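PDB 5UUJ: AlkZ from Streptomyces sahachiroi, which belongs to the AlkZ-like family of DNA glycosylases, helix-rich proteins of the helix-turn-helix clan. Local coordinates for residues L95-W109 and G163-L175. Residues are numbered along the deposited sequence; the frame is centred on the assembly and turned at random.
Sequences LSLMANTGSWLKPSW and GSVLKPLAWRGVL
Trp-171 lays one indole face beneath selenomethionine Met-98, whose CB stands 3.4 Å from the centroid of the five-membered ring, 4° off its normal, a CH-pi contact. Bends at chi2 and chi3 curl the flexible Met-98 chain back over the indole, bringing CE to 3.7 Å from Trp-171 CZ2; SE stays more distant above the face, a Met-aromatic contact. Lys-167 O covers the opposite face, and Trp-171 NE1, buried with the ring, is satisfied by Ala-78 O. The small CB of Ala-99 packs on Trp-171 CB where the axes of segments 95-100 and 163-172 come within 8.2 Å. Trp-104 presents CZ3 to the edge of Trp-171, while the compact, conformationally restricted Pro-168 ring sets its CB over one face of the Trp-104 six-membered ring. The extended Arg-172 chain brings NH2 to the rim of that ring, 3.5 Å from Trp-104 CZ2, with the planes 74° apart; its charge is paired with Asp-121 on helix 117-130. Farther along, Trp-109 carries Trp-104 CB over its face, and its NE1 gives a 2.8 Å bond to a water that donates to Ser-164 O. Helix 91-100 and the turn leading to helix 107-113 thus pack against helix 162-172 through a tryptophan-rich interface within the AlkZ-like glycosylase fold.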
loop_
_atom_site.group_PDB
_atom_site.type_symbol
_atom_site.label_atom_id
_atom_site.label_comp_id
_atom_site.label_asym_id
_atom_site.label_seq_id
_atom_site.Cartn_x
_atom_site.Cartn_y
_atom_site.Cartn_z
ATOM N N LEU A 95 -9.025 -7.612 1.702
ATOM C CA LEU A 95 -9.745 -7.920 0.472
ATOM C C LEU A 95 -11.259 -7.891 0.676
ATOM O O LEU A 95 -11.999 -7.412 -0.186
ATOM C CB LEU A 95 -9.317 -9.289 -0.062
ATOM C CG LEU A 95 -7.858 -9.423 -0.517
ATOM C CD1 LEU A 95 -7.574 -10.853 -0.955
ATOM C CD2 LEU A 95 -7.532 -8.459 -1.641
ATOM N N SER A 96 -11.712 -8.403 1.817
ATOM C CA SER A 96 -13.134 -8.416 2.147
ATOM C C SER A 96 -13.715 -7.004 2.157
ATOM O O SER A 96 -14.827 -6.775 1.682
ATOM C CB SER A 96 -13.360 -9.079 3.507
ATOM O OG SER A 96 -14.726 -9.016 3.886
ATOM N N LEU A 97 -12.953 -6.057 2.691
ATOM C CA LEU A 97 -13.406 -4.677 2.774
ATOM C C LEU A 97 -13.447 -4.020 1.396
ATOM O O LEU A 97 -14.280 -3.150 1.146
ATOM C CB LEU A 97 -12.506 -3.876 3.718
ATOM C CG LEU A 97 -13.135 -3.493 5.059
ATOM C CD1 LEU A 97 -13.620 -4.719 5.813
ATOM C CD2 LEU A 97 -12.151 -2.698 5.903
HETATM N N MSE A 98 -12.555 -4.436 0.501
HETATM C CA MSE A 98 -12.557 -3.912 -0.861
HETATM C C MSE A 98 -13.763 -4.442 -1.634
HETATM O O MSE A 98 -14.410 -3.702 -2.369
HETATM C CB MSE A 98 -11.262 -4.275 -1.598
HETATM C CG MSE A 98 -9.989 -3.699 -0.989
HETATM SE SE MSE A 98 -10.090 -1.785 -0.613
HETATM C CE MSE A 98 -10.657 -1.152 -2.372
ATOM N N ALA A 99 -14.061 -5.727 -1.468
ATOM C CA ALA A 99 -15.228 -6.325 -2.105
ATOM C C ALA A 99 -16.506 -5.648 -1.617
ATOM O O ALA A 99 -17.471 -5.505 -2.366
ATOM C CB ALA A 99 -15.280 -7.821 -1.830
ATOM N N ASN A 100 -16.497 -5.216 -0.362
ATOM C CA ASN A 100 -17.657 -4.571 0.241
ATOM C C ASN A 100 -18.018 -3.246 -0.438
ATOM O O ASN A 100 -19.163 -2.808 -0.368
ATOM C CB ASN A 100 -17.408 -4.345 1.736
ATOM C CG ASN A 100 -18.574 -3.656 2.428
ATOM O OD1 ASN A 100 -19.641 -4.243 2.600
ATOM N ND2 ASN A 100 -18.369 -2.408 2.839
ATOM N N THR A 101 -17.052 -2.613 -1.100
ATOM C CA THR A 101 -17.313 -1.338 -1.770
ATOM C C THR A 101 -18.237 -1.526 -2.969
ATOM O O THR A 101 -18.926 -0.591 -3.375
ATOM C CB THR A 101 -16.017 -0.653 -2.251
ATOM O OG1 THR A 101 -15.423 -1.416 -3.310
ATOM C CG2 THR A 101 -15.030 -0.499 -1.105
ATOM N N GLY A 102 -18.244 -2.733 -3.530
ATOM C CA GLY A 102 -19.106 -3.061 -4.655
ATOM C C GLY A 102 -18.978 -2.082 -5.806
ATOM O O GLY A 102 -19.977 -1.674 -6.399
ATOM N N SER A 103 -17.742 -1.702 -6.115
ATOM C CA SER A 103 -17.471 -0.704 -7.144
ATOM C C SER A 103 -17.946 -1.150 -8.523
ATOM O O SER A 103 -18.329 -0.326 -9.353
ATOM C CB SER A 103 -15.978 -0.395 -7.197
ATOM O OG SER A 103 -15.249 -1.533 -7.623
ATOM N N TRP A 104 -17.912 -2.456 -8.762
ATOM C CA TRP A 104 -18.262 -3.005 -10.064
ATOM C C TRP A 104 -19.775 -3.095 -10.256
ATOM O O TRP A 104 -20.251 -3.452 -11.334
ATOM C CB TRP A 104 -17.628 -4.385 -10.244
ATOM C CG TRP A 104 -18.212 -5.431 -9.344
ATOM C CD1 TRP A 104 -19.208 -6.314 -9.653
ATOM C CD2 TRP A 104 -17.843 -5.704 -7.985
ATOM N NE1 TRP A 104 -19.481 -7.118 -8.573
ATOM C CE2 TRP A 104 -18.656 -6.765 -7.537
ATOM C CE3 TRP A 104 -16.901 -5.157 -7.106
ATOM C CZ2 TRP A 104 -18.560 -7.287 -6.248
ATOM C CZ3 TRP A 104 -16.809 -5.675 -5.825
ATOM C CH2 TRP A 104 -17.633 -6.732 -5.409
ATOM N N LEU A 105 -20.528 -2.768 -9.210
ATOM C CA LEU A 105 -21.985 -2.788 -9.279
ATOM C C LEU A 105 -22.532 -1.480 -9.845
ATOM O O LEU A 105 -23.693 -1.409 -10.251
ATOM C CB LEU A 105 -22.587 -3.041 -7.895
ATOM C CG LEU A 105 -22.262 -4.379 -7.227
ATOM C CD1 LEU A 105 -22.920 -4.441 -5.862
ATOM C CD2 LEU A 105 -22.706 -5.552 -8.090
ATOM N N LYS A 106 -21.699 -0.446 -9.865
ATOM C CA LYS A 106 -22.137 0.858 -10.342
ATOM C C LYS A 106 -22.351 0.833 -11.855
ATOM O O LYS A 106 -21.559 0.232 -12.580
ATOM C CB LYS A 106 -21.123 1.939 -9.963
ATOM C CG LYS A 106 -21.078 2.222 -8.462
ATOM C CD LYS A 106 -20.421 3.559 -8.128
ATOM C CE LYS A 106 -18.914 3.443 -7.969
ATOM N NZ LYS A 106 -18.352 4.588 -7.190
ATOM N N PRO A 107 -23.436 1.470 -12.335
ATOM C CA PRO A 107 -23.674 1.591 -13.779
ATOM C C PRO A 107 -22.443 2.072 -14.550
ATOM O O PRO A 107 -22.150 1.535 -15.617
ATOM C CB PRO A 107 -24.806 2.619 -13.855
ATOM C CG PRO A 107 -25.575 2.405 -12.595
ATOM C CD PRO A 107 -24.561 2.018 -11.549
ATOM N N SER A 108 -21.730 3.054 -14.005
ATOM C CA SER A 108 -20.551 3.606 -14.665
ATOM C C SER A 108 -19.473 2.540 -14.905
ATOM O O SER A 108 -18.801 2.555 -15.933
ATOM C CB SER A 108 -19.974 4.768 -13.844
ATOM O OG SER A 108 -19.662 4.370 -12.519
ATOM N N TRP A 109 -19.316 1.613 -13.963
ATOM C CA TRP A 109 -18.356 0.523 -14.120
ATOM C C TRP A 109 -18.802 -0.445 -15.213
ATOM O O TRP A 109 -17.993 -0.903 -16.019
ATOM C CB TRP A 109 -18.177 -0.231 -12.802
ATOM C CG TRP A 109 -16.981 -1.137 -12.778
ATOM C CD1 TRP A 109 -15.734 -0.834 -12.312
ATOM C CD2 TRP A 109 -16.922 -2.501 -13.223
ATOM N NE1 TRP A 109 -14.902 -1.921 -12.443
ATOM C CE2 TRP A 109 -15.606 -2.956 -12.999
ATOM C CE3 TRP A 109 -17.854 -3.381 -13.789
ATOM C CZ2 TRP A 109 -15.199 -4.250 -13.324
ATOM C CZ3 TRP A 109 -17.445 -4.664 -14.109
ATOM C CH2 TRP A 109 -16.130 -5.086 -13.876
ATOM N N GLY A 163 -7.397 -5.469 -16.915
ATOM C CA GLY A 163 -6.905 -4.785 -15.734
ATOM C C GLY A 163 -8.014 -4.303 -14.820
ATOM O O GLY A 163 -7.848 -4.251 -13.603
ATOM N N SER A 164 -9.151 -3.955 -15.412
ATOM C CA SER A 164 -10.290 -3.454 -14.654
ATOM C C SER A 164 -11.189 -4.593 -14.167
ATOM O O SER A 164 -11.694 -4.565 -13.045
ATOM C CB SER A 164 -11.094 -2.476 -15.512
ATOM O OG SER A 164 -12.183 -1.939 -14.784
ATOM N N VAL A 165 -11.376 -5.598 -15.016
ATOM C CA VAL A 165 -12.302 -6.689 -14.733
ATOM C C VAL A 165 -11.758 -7.656 -13.681
ATOM O O VAL A 165 -12.526 -8.307 -12.976
ATOM C CB VAL A 165 -12.631 -7.467 -16.035
ATOM C CG1 VAL A 165 -13.477 -8.705 -15.752
ATOM C CG2 VAL A 165 -13.351 -6.560 -17.018
ATOM N N LEU A 166 -10.437 -7.743 -13.569
ATOM C CA LEU A 166 -9.818 -8.692 -12.649
ATOM C C LEU A 166 -9.934 -8.258 -11.190
ATOM O O LEU A 166 -9.773 -9.071 -10.281
ATOM C CB LEU A 166 -8.336 -8.893 -13.009
ATOM C CG LEU A 166 -7.376 -7.706 -12.837
ATOM C CD1 LEU A 166 -6.863 -7.576 -11.411
ATOM C CD2 LEU A 166 -6.191 -7.820 -13.786
ATOM N N LYS A 167 -10.197 -6.977 -10.957
ATOM C CA LYS A 167 -10.105 -6.433 -9.605
ATOM C C LYS A 167 -11.178 -6.978 -8.653
ATOM O O LYS A 167 -10.860 -7.337 -7.518
ATOM C CB LYS A 167 -10.145 -4.904 -9.658
ATOM C CG LYS A 167 -8.941 -4.330 -10.386
ATOM C CD LYS A 167 -8.772 -2.837 -10.182
ATOM C CE LYS A 167 -7.550 -2.340 -10.943
ATOM N NZ LYS A 167 -7.259 -0.911 -10.690
ATOM N N PRO A 168 -12.445 -7.048 -9.099
ATOM C CA PRO A 168 -13.435 -7.719 -8.245
ATOM C C PRO A 168 -13.039 -9.154 -7.904
ATOM O O PRO A 168 -13.292 -9.623 -6.792
ATOM C CB PRO A 168 -14.708 -7.698 -9.096
ATOM C CG PRO A 168 -14.542 -6.533 -9.994
ATOM C CD PRO A 168 -13.072 -6.392 -10.259
ATOM N N LEU A 169 -12.417 -9.837 -8.859
ATOM C CA LEU A 169 -11.974 -11.211 -8.651
ATOM C C LEU A 169 -10.848 -11.255 -7.626
ATOM O O LEU A 169 -10.812 -12.141 -6.770
ATOM C CB LEU A 169 -11.517 -11.838 -9.970
ATOM C CG LEU A 169 -12.579 -12.544 -10.818
ATOM C CD1 LEU A 169 -13.802 -11.677 -11.025
ATOM C CD2 LEU A 169 -11.991 -12.948 -12.163
ATOM N N ALA A 170 -9.929 -10.297 -7.712
ATOM C CA ALA A 170 -8.846 -10.202 -6.742
ATOM C C ALA A 170 -9.432 -9.961 -5.358
ATOM O O ALA A 170 -9.061 -10.624 -4.395
ATOM C CB ALA A 170 -7.878 -9.089 -7.118
ATOM N N TRP A 171 -10.371 -9.023 -5.275
ATOM C CA TRP A 171 -10.999 -8.666 -4.009
ATOM C C TRP A 171 -11.782 -9.826 -3.407
ATOM O O TRP A 171 -11.900 -9.928 -2.187
ATOM C CB TRP A 171 -11.923 -7.463 -4.198
ATOM C CG TRP A 171 -11.205 -6.194 -4.535
ATOM C CD1 TRP A 171 -9.866 -5.947 -4.417
ATOM C CD2 TRP A 171 -11.788 -4.995 -5.051
ATOM N NE1 TRP A 171 -9.584 -4.667 -4.821
ATOM C CE2 TRP A 171 -10.747 -4.061 -5.217
ATOM C CE3 TRP A 171 -13.092 -4.619 -5.383
ATOM C CZ2 TRP A 171 -10.971 -2.775 -5.705
ATOM C CZ3 TRP A 171 -13.310 -3.342 -5.866
ATOM C CH2 TRP A 171 -12.257 -2.437 -6.023
ATOM N N ARG A 172 -12.319 -10.696 -4.258
ATOM C CA ARG A 172 -13.066 -11.859 -3.785
ATOM C C ARG A 172 -12.130 -13.025 -3.465
ATOM O O ARG A 172 -12.559 -14.042 -2.923
ATOM C CB ARG A 172 -14.116 -12.279 -4.813
ATOM C CG ARG A 172 -15.438 -11.552 -4.628
ATOM C CD ARG A 172 -16.287 -11.568 -5.883
ATOM N NE ARG A 172 -17.625 -11.048 -5.624
ATOM C CZ ARG A 172 -18.633 -11.102 -6.487
ATOM N NH1 ARG A 172 -18.469 -11.655 -7.684
ATOM N NH2 ARG A 172 -19.813 -10.604 -6.151
ATOM N N GLY A 173 -10.852 -12.867 -3.798
ATOM C CA GLY A 173 -9.835 -13.837 -3.434
ATOM C C GLY A 173 -9.741 -15.054 -4.335
ATOM O O GLY A 173 -9.280 -16.104 -3.892
ATOM N N VAL A 174 -10.159 -14.922 -5.592
ATOM C CA VAL A 174 -10.101 -16.042 -6.530
ATOM C C VAL A 174 -8.934 -15.912 -7.505
ATOM O O VAL A 174 -8.731 -16.787 -8.344
ATOM C CB VAL A 174 -11.416 -16.191 -7.335
ATOM C CG1 VAL A 174 -12.585 -16.448 -6.397
ATOM C CG2 VAL A 174 -11.685 -14.968 -8.204
ATOM N N LEU A 175 -8.165 -14.832 -7.404
ATOM C CA LEU A 175 -6.954 -14.714 -8.209
ATOM C C LEU A 175 -5.910 -13.820 -7.561
ATOM O O LEU A 175 -6.224 -12.907 -6.796
ATOM C CB LEU A 175 -7.277 -14.203 -9.626
ATOM C CG LEU A 175 -7.680 -12.755 -9.939
ATOM C CD1 LEU A 175 -6.520 -11.778 -9.914
ATOM C CD2 LEU A 175 -8.314 -12.716 -11.318
HETATM O O HOH W 1 -12.203 -2.039 -11.560
HETATM O O HOH W 2 -14.573 -0.608 -15.575
#